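Local coordinates for protein putative surface-anchored fimbrial subunit (Corynebacterium diphtheriae, PDB 3HR6) that forms the shaft of a bacterial surface pilus as its major pilin, built from tandem Ig-like modules stabilised by isopeptide and disulfide bonds, at residues A11-P16 with G30-D35; G36-L41 with T81-G86; Q103-A108 with A292-M297; A110-Q115 with K140-S145; N181-G186 with S243-K248. One frame throughout, in Å; residues are numbered along the deposited sequence. Where two conformers were deposited one is given.

Contact 1 (A11-P16 with G30-D35); sequences ALMGLP and GLPKVD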
# COMPACT_ATOMS: atom_id res chain seq x y z
N ALA A 11 0.23 -25.53 7.84
CA ALA A 11 0.97 -24.62 7.03
C ALA A 11 2.13 -24.09 7.82
O ALA A 11 1.95 -23.32 8.75
CB ALA A 11 0.05 -23.47 6.60
N LEU A 12 3.34 -24.53 7.48
CA LEU A 12 4.54 -24.15 8.20
C LEU A 12 5.26 -22.99 7.53
O LEU A 12 5.44 -22.99 6.30
CB LEU A 12 5.49 -25.35 8.24
CG LEU A 12 5.24 -26.29 9.41
CD1 LEU A 12 3.79 -26.56 9.74
CD2 LEU A 12 6.10 -27.55 9.27
N MET A 13 5.67 -22.01 8.32
CA MET A 13 6.50 -20.92 7.82
C MET A 13 7.97 -21.27 7.98
O MET A 13 8.46 -21.42 9.11
CB MET A 13 6.18 -19.63 8.60
CG MET A 13 7.12 -18.49 8.26
SD MET A 13 6.62 -16.92 8.96
CE MET A 13 6.64 -17.32 10.72
N GLY A 14 8.70 -21.37 6.87
CA GLY A 14 10.14 -21.65 6.94
C GLY A 14 10.64 -22.26 5.66
O GLY A 14 9.87 -22.43 4.71
N LEU A 15 11.94 -22.58 5.64
CA LEU A 15 12.59 -23.11 4.46
C LEU A 15 12.75 -24.63 4.56
O LEU A 15 13.19 -25.13 5.59
CB LEU A 15 13.93 -22.41 4.28
CG LEU A 15 13.80 -20.95 3.87
CD1 LEU A 15 15.13 -20.18 4.06
CD2 LEU A 15 13.26 -20.83 2.46
N PRO A 16 12.36 -25.36 3.50
CA PRO A 16 12.53 -26.83 3.52
C PRO A 16 14.01 -27.22 3.61
O PRO A 16 14.87 -26.48 3.14
CB PRO A 16 11.95 -27.29 2.18
CG PRO A 16 11.22 -26.13 1.59
CD PRO A 16 11.57 -24.89 2.35
N GLY A 30 9.67 -28.76 13.30
CA GLY A 30 9.09 -27.93 14.36
C GLY A 30 8.87 -26.47 13.98
O GLY A 30 8.79 -25.61 14.86
N LEU A 31 8.78 -26.18 12.68
CA LEU A 31 8.56 -24.84 12.21
C LEU A 31 7.21 -24.33 12.68
O LEU A 31 6.30 -25.12 12.95
CB LEU A 31 8.61 -24.77 10.68
CG LEU A 31 9.99 -24.98 10.07
CD1 LEU A 31 9.80 -25.14 8.54
CD2 LEU A 31 10.95 -23.85 10.38
N PRO A 32 7.08 -23.01 12.80
CA PRO A 32 5.82 -22.43 13.26
C PRO A 32 4.67 -22.70 12.31
O PRO A 32 4.84 -22.57 11.08
CB PRO A 32 6.13 -20.93 13.27
CG PRO A 32 7.33 -20.78 12.41
CD PRO A 32 8.10 -21.95 12.62
N LYS A 33 3.51 -23.09 12.86
CA LYS A 33 2.29 -23.23 12.06
C LYS A 33 1.66 -21.85 11.91
O LYS A 33 1.84 -20.97 12.77
CB LYS A 33 1.30 -24.22 12.68
CG LYS A 33 1.85 -25.64 12.82
CD LYS A 33 0.86 -26.54 13.48
CE LYS A 33 1.43 -27.91 13.80
NZ LYS A 33 0.46 -28.63 14.64
N VAL A 34 0.97 -21.63 10.81
CA VAL A 34 0.43 -20.32 10.51
C VAL A 34 -1.07 -20.45 10.27
O VAL A 34 -1.55 -21.40 9.63
CB VAL A 34 1.12 -19.74 9.26
CG1 VAL A 34 0.53 -18.36 8.84
CG2 VAL A 34 2.65 -19.65 9.50
N ASP A 35 -1.84 -19.52 10.84
CA ASP A 35 -3.27 -19.50 10.57
C ASP A 35 -3.61 -18.63 9.37
O ASP A 35 -2.81 -17.83 8.93
CB ASP A 35 -4.03 -19.07 11.83
CG ASP A 35 -4.05 -20.15 12.87
OD1 ASP A 35 -3.98 -21.35 12.53
OD2 ASP A 35 -4.15 -19.81 14.05
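Leu12 and Lys33 meet in a single backbone bridge where the end of strand 5-13 is joined by the loop that leads to strand 38-44, in the N-terminal module of this chain of Ig-like domains. The two segments run 137° apart, closer to antiparallel than to parallel. Two hydrogen bonds flank the bridge: Met13 N gives to Pro32 O at 2.9 Å, and Val34 N gives to Ala11 O at 2.8 Å, the latter with a more bent N-H. Both donors sit nearly along the C=O axis. Each oxygen also receives a weaker CA-H contact, Ala11 O from Lys33 CA and Pro32 O from Leu12 CA. Among the side chains, Leu12 crosses Leu31 at about a right angle, with Leu12 CG 3.9 Å from Leu31 CB. Its CD1 branch lies alongside the base of Lys33, 3.8 Å from Lys33 CG, before the extended lysine chain leads away. Met13 CB presses on Val34 CG2 at 3.6 Å. On its far side, strand 5-13 is bonded to strand 131-143, Leu12 pairing through its backbone with Pro139 and His141. Beyond the bridge Leu31 reaches the glycine that follows Met13: its CG is anti to its own carbonyl carbon (chi1 -70°), which brings CD1 against Gly14 CA at 3.9 Å while CD2 rests on Met13 O at 3.7 Å.

Contact 2 (G36-L41 with T81-G86); sequences GMSFTL and TKKTEG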
# COMPACT_ATOMS: atom_id res chain seq x y z
N GLY A 36 -4.79 -18.88 8.80
CA GLY A 36 -5.30 -18.11 7.69
C GLY A 36 -4.70 -18.49 6.36
O GLY A 36 -4.84 -17.75 5.39
N MET A 37 -3.99 -19.63 6.31
CA MET A 37 -3.39 -20.07 5.06
C MET A 37 -4.43 -20.90 4.34
O MET A 37 -5.05 -21.78 4.93
CB MET A 37 -2.10 -20.85 5.32
CG MET A 37 -1.03 -20.01 5.98
SD MET A 37 -0.34 -18.78 4.87
CE MET A 37 -1.12 -17.24 5.43
N SER A 38 -4.61 -20.61 3.05
CA SER A 38 -5.74 -21.12 2.29
C SER A 38 -5.30 -22.26 1.40
O SER A 38 -4.33 -22.14 0.65
CB SER A 38 -6.34 -19.99 1.44
OG SER A 38 -7.35 -20.53 0.61
N PHE A 39 -6.00 -23.39 1.49
CA PHE A 39 -5.71 -24.56 0.74
C PHE A 39 -6.94 -25.09 0.07
O PHE A 39 -8.01 -25.09 0.66
CB PHE A 39 -5.17 -25.65 1.66
CG PHE A 39 -3.83 -25.33 2.22
CD1 PHE A 39 -2.66 -25.74 1.57
CD2 PHE A 39 -3.73 -24.66 3.41
CE1 PHE A 39 -1.42 -25.43 2.10
CE2 PHE A 39 -2.51 -24.35 3.94
CZ PHE A 39 -1.34 -24.74 3.28
N THR A 40 -6.76 -25.57 -1.15
CA THR A 40 -7.78 -26.35 -1.81
C THR A 40 -7.32 -27.82 -1.89
O THR A 40 -6.17 -28.12 -2.27
CB THR A 40 -8.09 -25.77 -3.19
OG1 THR A 40 -8.53 -24.42 -3.04
CG2 THR A 40 -9.18 -26.57 -3.90
N LEU A 41 -8.22 -28.71 -1.50
CA LEU A 41 -8.06 -30.14 -1.67
C LEU A 41 -8.74 -30.59 -2.97
O LEU A 41 -9.90 -30.28 -3.20
CB LEU A 41 -8.63 -30.89 -0.47
CG LEU A 41 -8.33 -32.39 -0.42
CD1 LEU A 41 -6.84 -32.67 -0.10
CD2 LEU A 41 -9.25 -33.09 0.57
N THR A 81 -12.21 -26.12 -0.14
CA THR A 81 -11.18 -25.16 0.16
C THR A 81 -11.39 -24.63 1.57
O THR A 81 -12.53 -24.42 1.98
CB THR A 81 -11.15 -24.01 -0.88
OG1 THR A 81 -10.01 -23.17 -0.64
CG2 THR A 81 -12.43 -23.18 -0.84
N LYS A 82 -10.30 -24.46 2.31
CA LYS A 82 -10.40 -23.79 3.60
C LYS A 82 -9.09 -23.21 4.09
O LYS A 82 -8.02 -23.50 3.57
CB LYS A 82 -10.97 -24.71 4.67
CG LYS A 82 -10.17 -25.93 4.94
CD LYS A 82 -10.88 -26.88 5.94
CE LYS A 82 -12.08 -27.58 5.33
NZ LYS A 82 -12.79 -28.48 6.29
N LYS A 83 -9.21 -22.42 5.14
CA LYS A 83 -8.07 -21.75 5.74
C LYS A 83 -7.66 -22.47 7.03
O LYS A 83 -8.47 -23.08 7.73
CB LYS A 83 -8.43 -20.30 6.04
CG LYS A 83 -8.42 -19.43 4.82
CD LYS A 83 -8.91 -18.03 5.15
CE LYS A 83 -8.84 -17.12 3.96
NZ LYS A 83 -9.88 -17.53 2.99
N THR A 84 -6.37 -22.44 7.32
CA THR A 84 -5.91 -23.04 8.57
C THR A 84 -6.44 -22.20 9.76
O THR A 84 -6.57 -20.96 9.69
CB THR A 84 -4.38 -23.09 8.59
OG1 THR A 84 -3.85 -21.79 8.31
CG2 THR A 84 -3.87 -24.10 7.53
N GLU A 85 -6.80 -22.90 10.81
CA GLU A 85 -7.17 -22.29 12.08
C GLU A 85 -6.64 -23.21 13.15
O GLU A 85 -6.70 -24.43 13.02
CB GLU A 85 -8.69 -22.13 12.17
CG GLU A 85 -9.16 -21.32 13.39
CD GLU A 85 -8.71 -19.83 13.41
OE1 GLU A 85 -8.17 -19.28 12.41
OE2 GLU A 85 -8.92 -19.21 14.47
N GLY A 86 -6.06 -22.62 14.20
CA GLY A 86 -5.37 -23.42 15.22
C GLY A 86 -4.23 -24.25 14.64
O GLY A 86 -3.95 -25.36 15.13
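Thr84 grips the start of segment 36-41 with three groups. Its carbonyl oxygen accepts a hydrogen bond from Gly36 N at 2.9 Å, its hydroxyl OG1 accepts one from Met37 N at 2.9 Å, and its own N gives to Met37 O at 2.8 Å. The hydroxyl can do this because chi1 of 53° sets OG1 between the backbone N and the carbonyl carbon; the methyl CG2 is then turned to Phe39, 3.8 Å from Phe39 CE2. Next along, Phe39 and Lys82 form an antiparallel hydrogen-bonded pair, with Lys82 O also lying at the edge of the phenyl ring. These bonds knit strand 38-44 to strand 76-83 in the sheet of the N-terminal Ig-like module, and the Phe39 ring goes into its interior against Val9, Ala11 and Val101. Non-hydrogen-bonded pairs flank the Phe39 pair, Ser38 with Lys83 and Thr40 with Thr81, and their side chains share the other face of the sheet; Ser38 CB rests on Lys83 CG at 4.0 Å. Further out, Val34 O is hydrogen-bonded to Thr84 OG1, fixing the hydroxyl that holds Met37 N. Ser38 OG bonds Asn106 OD1, Thr40 OG1 bonds Glu104 OE2, and Lys82 NZ reaches Lys90 O.

Contact 3 (Q103-A108 with A292-M297); sequences QELNGA and AALRGM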
# COMPACT_ATOMS: atom_id res chain seq x y z
N GLN A 103 -1.96 -24.98 -2.01
CA GLN A 103 -2.05 -23.70 -1.30
C GLN A 103 -2.43 -22.60 -2.29
O GLN A 103 -1.91 -22.54 -3.40
CB GLN A 103 -0.76 -23.29 -0.61
CG GLN A 103 -1.02 -22.12 0.33
CD GLN A 103 0.14 -21.76 1.25
OE1 GLN A 103 1.22 -22.39 1.23
NE2 GLN A 103 -0.08 -20.75 2.09
N GLU A 104 -3.31 -21.72 -1.84
CA GLU A 104 -3.88 -20.68 -2.69
C GLU A 104 -3.30 -19.32 -2.31
O GLU A 104 -2.68 -19.15 -1.26
CB GLU A 104 -5.36 -20.64 -2.50
CG GLU A 104 -6.07 -21.96 -2.83
CD GLU A 104 -6.23 -22.24 -4.31
OE1 GLU A 104 -5.52 -21.65 -5.15
OE2 GLU A 104 -7.07 -23.10 -4.65
N LEU A 105 -3.57 -18.35 -3.16
CA LEU A 105 -3.07 -17.00 -3.02
C LEU A 105 -4.03 -16.07 -2.27
O LEU A 105 -3.77 -14.86 -2.17
CB LEU A 105 -2.76 -16.46 -4.42
CG LEU A 105 -1.54 -17.06 -5.11
CD1 LEU A 105 -1.51 -16.54 -6.57
CD2 LEU A 105 -0.24 -16.75 -4.38
N ASN A 106 -5.13 -16.62 -1.74
CA ASN A 106 -6.17 -15.89 -1.02
C ASN A 106 -6.20 -16.15 0.53
O ASN A 106 -7.26 -16.08 1.20
CB ASN A 106 -7.54 -16.19 -1.64
CG ASN A 106 -8.01 -17.60 -1.35
OD1 ASN A 106 -7.19 -18.47 -1.07
ND2 ASN A 106 -9.33 -17.83 -1.36
N GLY A 107 -5.03 -16.45 1.10
CA GLY A 107 -4.89 -16.55 2.56
C GLY A 107 -5.10 -15.21 3.23
O GLY A 107 -5.16 -14.19 2.54
N ALA A 108 -5.17 -15.22 4.56
CA ALA A 108 -5.38 -14.01 5.36
C ALA A 108 -4.24 -13.03 5.15
O ALA A 108 -4.42 -11.80 5.09
CB ALA A 108 -5.53 -14.36 6.85
N ALA A 292 -12.17 -14.59 -2.77
CA ALA A 292 -11.33 -15.07 -3.87
C ALA A 292 -10.22 -14.07 -4.22
O ALA A 292 -9.38 -14.33 -5.08
CB ALA A 292 -12.18 -15.36 -5.11
N ALA A 293 -10.20 -12.93 -3.53
CA ALA A 293 -9.31 -11.88 -3.90
C ALA A 293 -7.88 -12.39 -3.67
O ALA A 293 -7.60 -13.01 -2.63
CB ALA A 293 -9.62 -10.59 -3.09
N LEU A 294 -7.00 -12.20 -4.66
CA LEU A 294 -5.56 -12.35 -4.46
C LEU A 294 -5.12 -11.38 -3.36
O LEU A 294 -5.29 -10.15 -3.50
CB LEU A 294 -4.79 -12.03 -5.75
CG LEU A 294 -5.12 -12.83 -7.01
CD1 LEU A 294 -4.45 -12.20 -8.21
CD2 LEU A 294 -4.68 -14.25 -6.85
N ARG A 295 -4.56 -11.92 -2.29
CA ARG A 295 -4.24 -11.12 -1.10
C ARG A 295 -2.80 -10.63 -1.23
O ARG A 295 -1.88 -11.42 -1.31
CB ARG A 295 -4.48 -11.95 0.16
CG ARG A 295 -4.09 -11.29 1.51
CD ARG A 295 -4.86 -10.03 1.77
NE ARG A 295 -4.42 -9.33 2.99
CZ ARG A 295 -4.99 -8.21 3.45
NH1 ARG A 295 -6.04 -7.68 2.83
NH2 ARG A 295 -4.52 -7.63 4.57
N GLY A 296 -2.62 -9.31 -1.32
CA GLY A 296 -1.29 -8.73 -1.25
C GLY A 296 -0.83 -8.54 0.19
O GLY A 296 -1.62 -8.65 1.15
N MET A 297 0.46 -8.26 0.35
CA MET A 297 0.97 -7.86 1.65
C MET A 297 1.01 -6.33 1.67
O MET A 297 1.76 -5.73 0.88
CB MET A 297 2.37 -8.42 1.85
CG MET A 297 3.18 -7.92 3.01
SD MET A 297 2.35 -8.11 4.59
CE MET A 297 2.27 -9.82 4.66
O HOH W 1 -1.24 -13.89 -2.31
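Leu105 meets Leu294 and Arg295 in an interdomain, loop-to-loop contact: the turn that follows strand 97-103 of the N-terminal module touches the loop that follows strand 268-276 of the next part of the pilin. Neither segment is regular here, and their touching parts run 76° apart. Leu105 lays its CB against one branch of Leu294, CD2, at 3.8 Å, the two side chains meeting at a slant with Leu105 CD1 close to the same methyl. Its carbonyl oxygen is the main polar point of the contact. Leu105 O accepts a hydrogen bond from Arg295 N at 3.0 Å with an almost straight N-H (175°), and takes a second proton from a water at 2.7 Å that also gives to Arg295 O, so the bridging water closes a small ring with the direct bond. Asn106 turns its CB onto Ala293 O at 3.3 Å. Its CG is lodged between the backbone N and carbonyl carbon, and the amide end is held from both sides of the contact, ND2 by Asp291 O and OD1 by Ser38 OG. Gly107 follows with its O on the aliphatic base of Arg295, 3.3 Å from CG. The arginine side chain, which also packs on Trp274, has CG anti to the backbone N and bends at chi2 (61°), a course that carries it past Ala108, whose O lies 3.2 Å from Arg295 NE.

Contact 4 (A110-Q115 with K140-S145); sequences AVVRSQ and KHQALS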
# COMPACT_ATOMS: atom_id res chain seq x y z
N ALA A 110 -0.57 -12.53 2.70
CA ALA A 110 0.18 -12.92 1.53
C ALA A 110 1.50 -13.60 1.91
O ALA A 110 2.23 -13.12 2.78
CB ALA A 110 0.43 -11.72 0.67
N VAL A 111 1.74 -14.75 1.30
CA VAL A 111 3.00 -15.50 1.45
C VAL A 111 3.51 -16.04 0.10
O VAL A 111 2.75 -16.14 -0.86
CB VAL A 111 2.79 -16.69 2.42
CG1 VAL A 111 2.39 -16.25 3.86
CG2 VAL A 111 1.73 -17.69 1.86
N VAL A 112 4.75 -16.54 0.09
CA VAL A 112 5.26 -17.31 -1.02
C VAL A 112 4.78 -18.73 -0.72
O VAL A 112 5.26 -19.41 0.19
CB VAL A 112 6.80 -17.25 -1.14
CG1 VAL A 112 7.29 -18.03 -2.37
CG2 VAL A 112 7.25 -15.76 -1.23
N ARG A 113 3.77 -19.13 -1.46
CA ARG A 113 2.98 -20.33 -1.15
C ARG A 113 3.70 -21.59 -1.46
O ARG A 113 4.60 -21.63 -2.29
CB ARG A 113 1.64 -20.29 -1.89
CG ARG A 113 1.77 -20.26 -3.38
CD ARG A 113 0.43 -20.52 -4.03
NE ARG A 113 0.45 -20.22 -5.46
CZ ARG A 113 -0.58 -20.41 -6.27
NH1 ARG A 113 -1.71 -20.94 -5.82
NH2 ARG A 113 -0.47 -20.08 -7.56
N SER A 114 3.24 -22.65 -0.80
CA SER A 114 3.69 -23.99 -1.06
C SER A 114 3.26 -24.41 -2.45
O SER A 114 2.20 -23.99 -2.92
CB SER A 114 3.08 -24.96 -0.03
OG SER A 114 3.32 -24.54 1.31
N GLN A 115 4.09 -25.20 -3.11
CA GLN A 115 3.73 -25.84 -4.36
C GLN A 115 2.67 -26.91 -4.12
O GLN A 115 2.54 -27.43 -3.00
CB GLN A 115 4.95 -26.53 -4.97
CG GLN A 115 6.17 -25.63 -5.05
CD GLN A 115 5.96 -24.53 -6.01
OE1 GLN A 115 5.54 -24.79 -7.15
NE2 GLN A 115 6.26 -23.30 -5.60
N LYS A 140 5.54 -26.11 3.50
CA LYS A 140 6.23 -24.90 3.92
C LYS A 140 5.93 -23.75 2.99
O LYS A 140 5.86 -23.91 1.78
CB LYS A 140 7.76 -25.10 3.93
CG LYS A 140 8.33 -25.72 5.18
CD LYS A 140 7.74 -27.04 5.61
CE LYS A 140 8.48 -28.31 5.14
NZ LYS A 140 7.83 -29.55 5.75
N HIS A 141 5.76 -22.57 3.56
CA HIS A 141 5.67 -21.33 2.80
C HIS A 141 6.61 -20.33 3.43
O HIS A 141 7.14 -20.56 4.52
CB HIS A 141 4.26 -20.76 2.79
CG HIS A 141 3.79 -20.34 4.14
ND1 HIS A 141 3.09 -21.17 4.98
CD2 HIS A 141 3.99 -19.19 4.82
CE1 HIS A 141 2.86 -20.55 6.12
NE2 HIS A 141 3.38 -19.34 6.05
N GLN A 142 6.85 -19.22 2.73
CA GLN A 142 7.73 -18.18 3.24
C GLN A 142 6.96 -16.89 3.33
O GLN A 142 6.18 -16.54 2.47
CB GLN A 142 9.00 -18.01 2.39
CG GLN A 142 9.96 -19.22 2.39
CD GLN A 142 9.57 -20.33 1.45
OE1 GLN A 142 9.43 -20.11 0.24
NE2 GLN A 142 9.41 -21.54 1.99
N ALA A 143 7.20 -16.17 4.41
CA ALA A 143 6.55 -14.92 4.65
C ALA A 143 7.13 -13.80 3.76
O ALA A 143 8.28 -13.83 3.34
CB ALA A 143 6.72 -14.53 6.14
N LEU A 144 6.27 -12.83 3.52
CA LEU A 144 6.61 -11.55 2.90
C LEU A 144 6.65 -10.49 4.00
O LEU A 144 5.72 -10.36 4.81
CB LEU A 144 5.57 -11.17 1.86
CG LEU A 144 5.69 -12.00 0.57
CD1 LEU A 144 4.36 -12.04 -0.18
CD2 LEU A 144 6.80 -11.41 -0.25
N SER A 145 7.71 -9.72 4.01
CA SER A 145 7.85 -8.63 4.97
C SER A 145 7.00 -7.46 4.53
O SER A 145 6.83 -7.26 3.33
CB SER A 145 9.30 -8.16 5.03
OG SER A 145 10.13 -9.21 5.50
O HOH W 2 3.63 -13.07 4.98
O HOH W 3 7.63 -21.28 -1.23
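Val111 and His141 pack together across a short antiparallel pairing. With His141 CG between its backbone N and carbonyl carbon (chi1 65°), the ring is turned to the valine: Val111 CG1 comes within 3.5 Å of His141 CD2, meeting the ring obliquely. The backbone pairing itself puts His141 CB 3.1 Å from Val112 O. Val112 points the other way, together with Gln142, and these two form a hydrogen-bonded pair: Val112 N gives to Gln142 O at 2.8 Å, and Gln142 N returns to Val112 O, using a lone pair in the carbonyl plane. Gln142 folds back at chi2 (81°), so that its amide oxygen comes alongside one Val112 methyl, with OE1 4.0 Å from Val112 CG1; its polar atoms are held beyond the contact, NE2 by Gly14 O and OE1 by Ala179 N. At one end Ser114 OG lies 2.7 Å from Lys140 O. At the other the strands part, and a water spans the gap, giving to Ala110 O at 2.6 Å and accepting from Leu144 N, while Leu144 CD1 touches Ala110 CB. Arg113 turns away to a salt bridge with Glu185. Strand 131-143 lies between the short, weakly bonded strand 111-112, antiparallel to it, and the end of strand 5-13, parallel to it, where the His141 backbone bonds Leu12 and Gly14; the His141 side chain reaches Ala11, Met13 and Gln103 in the interior.

Contact 5 (N181-G186 with S243-K248); sequences NTKFEG and SLDQHK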
# COMPACT_ATOMS: atom_id res chain seq x y z
N ASN A 181 15.82 -24.07 -4.98
CA ASN A 181 15.43 -24.55 -6.31
C ASN A 181 13.96 -24.32 -6.72
O ASN A 181 13.53 -24.88 -7.74
CB ASN A 181 15.81 -26.02 -6.45
CG ASN A 181 17.25 -26.28 -6.04
OD1 ASN A 181 17.54 -27.24 -5.32
ND2 ASN A 181 18.16 -25.41 -6.49
N THR A 182 13.22 -23.50 -5.96
CA THR A 182 11.92 -22.96 -6.42
C THR A 182 12.09 -21.58 -6.98
O THR A 182 13.11 -20.92 -6.76
CB THR A 182 10.81 -22.95 -5.32
OG1 THR A 182 11.14 -22.07 -4.23
CG2 THR A 182 10.57 -24.36 -4.81
N LYS A 183 11.09 -21.13 -7.73
CA LYS A 183 11.12 -19.79 -8.32
C LYS A 183 9.91 -19.00 -7.89
O LYS A 183 8.88 -19.56 -7.52
CB LYS A 183 11.15 -19.89 -9.86
CG LYS A 183 12.34 -20.65 -10.37
CD LYS A 183 13.53 -19.73 -10.41
CE LYS A 183 14.81 -20.49 -10.64
NZ LYS A 183 15.84 -19.55 -11.15
N PHE A 184 10.05 -17.68 -7.89
CA PHE A 184 8.94 -16.82 -7.68
C PHE A 184 7.94 -17.04 -8.81
O PHE A 184 8.33 -17.20 -9.96
CB PHE A 184 9.36 -15.35 -7.62
CG PHE A 184 10.00 -14.96 -6.33
CD1 PHE A 184 9.21 -14.62 -5.25
CD2 PHE A 184 11.38 -14.94 -6.19
CE1 PHE A 184 9.79 -14.25 -4.05
CE2 PHE A 184 11.96 -14.58 -4.99
CZ PHE A 184 11.16 -14.22 -3.93
N GLU A 185 6.65 -17.04 -8.47
CA GLU A 185 5.59 -17.15 -9.48
C GLU A 185 5.46 -15.83 -10.24
O GLU A 185 5.03 -15.81 -11.39
CB GLU A 185 4.22 -17.38 -8.86
CG GLU A 185 3.97 -18.66 -8.14
CD GLU A 185 2.59 -18.58 -7.50
OE1 GLU A 185 1.62 -18.20 -8.19
OE2 GLU A 185 2.47 -18.86 -6.31
N GLY A 186 5.83 -14.75 -9.56
CA GLY A 186 5.70 -13.41 -10.11
C GLY A 186 6.00 -12.47 -8.98
O GLY A 186 6.25 -12.92 -7.87
N SER A 243 15.56 -14.91 -11.88
CA SER A 243 16.74 -14.80 -11.01
C SER A 243 16.48 -14.07 -9.70
O SER A 243 17.41 -13.82 -8.95
CB SER A 243 17.91 -14.16 -11.74
OG SER A 243 17.65 -12.81 -12.07
N LEU A 244 15.22 -13.74 -9.42
CA LEU A 244 14.89 -12.97 -8.22
C LEU A 244 15.19 -13.74 -6.95
O LEU A 244 15.51 -13.14 -5.91
CB LEU A 244 13.42 -12.51 -8.28
CG LEU A 244 12.99 -11.45 -7.28
CD1 LEU A 244 13.69 -10.14 -7.59
CD2 LEU A 244 11.46 -11.33 -7.29
N ASP A 245 15.11 -15.06 -7.01
CA ASP A 245 15.55 -15.90 -5.90
C ASP A 245 17.03 -15.77 -5.56
O ASP A 245 17.46 -16.30 -4.53
CB ASP A 245 15.22 -17.38 -6.15
CG ASP A 245 15.82 -17.90 -7.43
OD1 ASP A 245 15.65 -17.23 -8.46
OD2 ASP A 245 16.43 -18.98 -7.41
N GLN A 246 17.82 -15.11 -6.41
CA GLN A 246 19.22 -14.85 -6.09
C GLN A 246 19.43 -13.48 -5.42
O GLN A 246 20.57 -13.12 -5.12
CB GLN A 246 20.07 -14.98 -7.35
CG GLN A 246 19.93 -16.38 -7.94
CD GLN A 246 20.62 -16.58 -9.29
OE1 GLN A 246 20.71 -15.67 -10.12
NE2 GLN A 246 21.10 -17.80 -9.52
N HIS A 247 18.35 -12.75 -5.18
CA HIS A 247 18.44 -11.41 -4.60
C HIS A 247 17.78 -11.42 -3.25
O HIS A 247 17.28 -10.43 -2.81
CB HIS A 247 17.78 -10.36 -5.51
CG HIS A 247 18.52 -10.19 -6.81
ND1 HIS A 247 19.38 -9.14 -7.07
CD2 HIS A 247 18.53 -10.96 -7.92
CE1 HIS A 247 19.89 -9.28 -8.28
NE2 HIS A 247 19.40 -10.38 -8.81
N LYS A 248 17.89 -12.55 -2.55
CA LYS A 248 17.25 -12.64 -1.24
C LYS A 248 17.75 -11.52 -0.35
O LYS A 248 18.94 -11.18 -0.39
CB LYS A 248 17.51 -13.98 -0.62
CG LYS A 248 18.95 -14.28 -0.33
CD LYS A 248 19.09 -15.79 -0.09
CE LYS A 248 20.52 -16.20 0.04
NZ LYS A 248 21.12 -15.50 1.22
O HOH W 4 15.45 -20.95 -5.53
O HOH W 5 12.67 -16.65 -9.00
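Lys183 and Asp245 mark the closest backbone approach, their CA atoms 6.4 Å apart, as loop 181-186 passes a 3-10 turn at 244-246 just beyond helix 238-242. In the Cna-B-like module, the apolar half of the contact is a CH-pi interaction. Leu244 CD2 sits over one face of the Phe184 ring, 4.0 Å from its centroid and 20° off the normal, displaced toward the rim, and the two side chains cross at about a right angle. Asp245 N lies at the edge of that ring, 3.8 Å from Phe184 CE2, and Phe187 makes an edge-to-face contact with it. The polar half centres on Asp245. Lys183 bends at chi2 (-81°), which brings NZ to 3.6 Å from Asp245 OD1 in a salt bridge; NZ is also hydrogen-bonded to Gln242 O at the helix end. Two waters lie between the backbone of 181-186 and the Asp245 carboxylate. One accepts from Phe184 N at 3.0 Å and lies near Asp245 OD1, the other lies between Thr182 O and Asp245 OD2. The Lys183 ammonium would be expected to favour the charged form of Asp245, and with no direct hydrogen bond between the segments, the polar link consists of this salt bridge and water-mediated contacts beside the CH-pi packing.

In the fold
From the N terminus, contact 1 closes the short, mostly unmodelled loop after strand 5-13, and contact 2, directly next in the chain, closes the longer excursion from strand 38-44 to strand 76-83. Contact 3 then opens a loop of 183 residues, and both contact 4 and contact 5 fall within it, one after the other; none of the contacts cross. Contacts 1, 2 and 4 belong to one branched sheet of the N-terminal module, and contact 1 lies about 9 Å from contact 4, centre to centre. Contact 5 sits in the following module. Contact 3 joins the N-terminal module to the following part of the chain, touching contacts 2, 4 and 5; contacts 4 and 5 also touch across the module boundary.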